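Local atomic coordinates of anti sigma factor FlgM (PDB entry 1RP3), a protein that binds the flagellar sigma factor sigma-28 (FliA) as an anti-sigma factor and holds it in an inactive conformation, probably keeping it from directing transcription. Residues B[7-12]-B[39-44]. Residues are numbered along the deposited sequence; the frame is centred on the assembly and turned at random.
Sequences LSRLIG and LSKIAQ
Leu-10 and Ile-42 meet at the centre of a nearly antiparallel helix pair, the axes of segments 7-12 and 39-44 passing 9.7 Å apart at 163°. The CB methylene of Leu-10 lies against the ethyl arm of Ile-42, with Leu-10 CB 3.6 Å from Ile-42 CG1. Since CG1 of Ile-42 stands anti to its carbonyl carbon (chi1 -67°), CD1 extends on toward helix 5-14 and ends 4.5 Å from Ile-11 CG1, while the CG2 branch, anti to the backbone N, meets Leu-7 at a slant, Leu-7 CD2 lying 4.1 Å from Ile-42 CG2. Ile-42 thus has one branch for each of two leucines a helical turn apart. Beyond CB, Leu-10 turns to the lysine side: its fork runs at about a right angle to the extended Lys-41 chain, CD1 resting 3.8 Å from Lys-41 CB and CD2 3.9 Å from Lys-41 CD. With an alanine here the isobutyl fork is gone, which would probably strip CB and CD of Lys-41 of their apolar cover and leave that chain freer to swing. At the exposed border, Lys-41 NZ approaches the Arg-9 guanidinium edge near its plane, 4.4 Å from Arg-9 NH2; Arg-9 instead forms a salt bridge with Glu-6 through NH1. Leu-7 and Ile-11 pack on Leu-19 of the sigma-28 chain, Leu-39 and Ala-43 on its Ser-47 and Arg-43, so both helices touch the sigma factor. With no hydrogen bond joining the segments, cohesion rests on hydrophobic packing; the Arg-9 and Lys-41 charges add no attraction, and Glu-6 probably softens their repulsion.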
# COMPACT_ATOMS: atom_id res chain seq x y z
N LEU B 7 14.43 -16.55 -12.92
CA LEU B 7 14.12 -15.13 -12.98
C LEU B 7 14.93 -14.45 -14.08
O LEU B 7 14.38 -13.70 -14.89
CB LEU B 7 14.39 -14.45 -11.63
CG LEU B 7 13.40 -14.78 -10.51
CD1 LEU B 7 13.79 -14.08 -9.21
CD2 LEU B 7 12.01 -14.37 -10.94
N SER B 8 16.22 -14.76 -14.14
CA SER B 8 17.12 -14.19 -15.14
C SER B 8 16.67 -14.56 -16.55
O SER B 8 16.77 -13.77 -17.47
CB SER B 8 18.55 -14.69 -14.91
OG SER B 8 19.44 -14.18 -15.89
N ARG B 9 16.13 -15.77 -16.69
CA ARG B 9 15.67 -16.24 -17.98
C ARG B 9 14.39 -15.51 -18.36
O ARG B 9 14.24 -15.06 -19.50
CB ARG B 9 15.42 -17.75 -17.94
CG ARG B 9 15.25 -18.38 -19.33
CD ARG B 9 14.42 -19.66 -19.29
NE ARG B 9 13.11 -19.48 -19.93
CZ ARG B 9 11.95 -19.75 -19.34
NH1 ARG B 9 11.92 -20.23 -18.10
NH2 ARG B 9 10.81 -19.54 -20.00
N LEU B 10 13.50 -15.36 -17.39
CA LEU B 10 12.22 -14.68 -17.60
C LEU B 10 12.43 -13.22 -17.96
O LEU B 10 11.79 -12.71 -18.88
CB LEU B 10 11.31 -14.84 -16.38
CG LEU B 10 10.71 -16.25 -16.25
CD1 LEU B 10 10.05 -16.43 -14.91
CD2 LEU B 10 9.73 -16.49 -17.38
N ILE B 11 13.35 -12.55 -17.27
CA ILE B 11 13.68 -11.15 -17.55
C ILE B 11 14.19 -11.03 -18.98
O ILE B 11 13.86 -10.08 -19.70
CB ILE B 11 14.73 -10.61 -16.55
CG1 ILE B 11 14.07 -10.37 -15.19
CG2 ILE B 11 15.31 -9.30 -17.05
CD1 ILE B 11 15.02 -9.88 -14.15
N GLY B 12 14.97 -12.04 -19.40
CA GLY B 12 15.51 -12.08 -20.75
C GLY B 12 14.42 -12.08 -21.82
O GLY B 12 14.56 -11.41 -22.84
N LEU B 39 5.27 -11.92 -17.18
CA LEU B 39 5.15 -11.15 -15.93
C LEU B 39 4.51 -12.01 -14.85
O LEU B 39 4.95 -12.00 -13.69
CB LEU B 39 4.36 -9.86 -16.16
CG LEU B 39 5.15 -8.77 -16.89
CD1 LEU B 39 4.24 -7.67 -17.44
CD2 LEU B 39 6.19 -8.19 -15.95
N SER B 40 3.49 -12.77 -15.24
CA SER B 40 2.81 -13.66 -14.31
C SER B 40 3.78 -14.72 -13.78
O SER B 40 3.80 -15.02 -12.58
CB SER B 40 1.62 -14.34 -14.97
OG SER B 40 0.94 -15.12 -14.00
N LYS B 41 4.61 -15.25 -14.66
CA LYS B 41 5.58 -16.26 -14.24
C LYS B 41 6.59 -15.68 -13.28
O LYS B 41 6.98 -16.34 -12.33
CB LYS B 41 6.30 -16.87 -15.44
CG LYS B 41 5.44 -17.76 -16.32
CD LYS B 41 6.33 -18.48 -17.31
CE LYS B 41 5.57 -19.40 -18.22
NZ LYS B 41 6.50 -20.11 -19.14
N ILE B 42 7.04 -14.45 -13.54
CA ILE B 42 7.98 -13.78 -12.65
C ILE B 42 7.33 -13.64 -11.27
O ILE B 42 7.96 -13.92 -10.25
CB ILE B 42 8.43 -12.39 -13.19
CG1 ILE B 42 9.24 -12.56 -14.47
CG2 ILE B 42 9.23 -11.62 -12.13
CD1 ILE B 42 9.70 -11.27 -15.10
N ALA B 43 6.05 -13.25 -11.25
CA ALA B 43 5.31 -13.10 -10.00
C ALA B 43 5.18 -14.43 -9.25
O ALA B 43 5.30 -14.48 -8.02
CB ALA B 43 3.93 -12.52 -10.26
N GLN B 44 4.93 -15.50 -10.01
CA GLN B 44 4.79 -16.84 -9.44
C GLN B 44 6.08 -17.27 -8.76
O GLN B 44 6.03 -17.86 -7.67
CB GLN B 44 4.40 -17.85 -10.52
CG GLN B 44 3.01 -17.64 -11.10
CD GLN B 44 2.74 -18.52 -12.31
OE1 GLN B 44 3.05 -19.71 -12.31
NE2 GLN B 44 2.13 -17.94 -13.34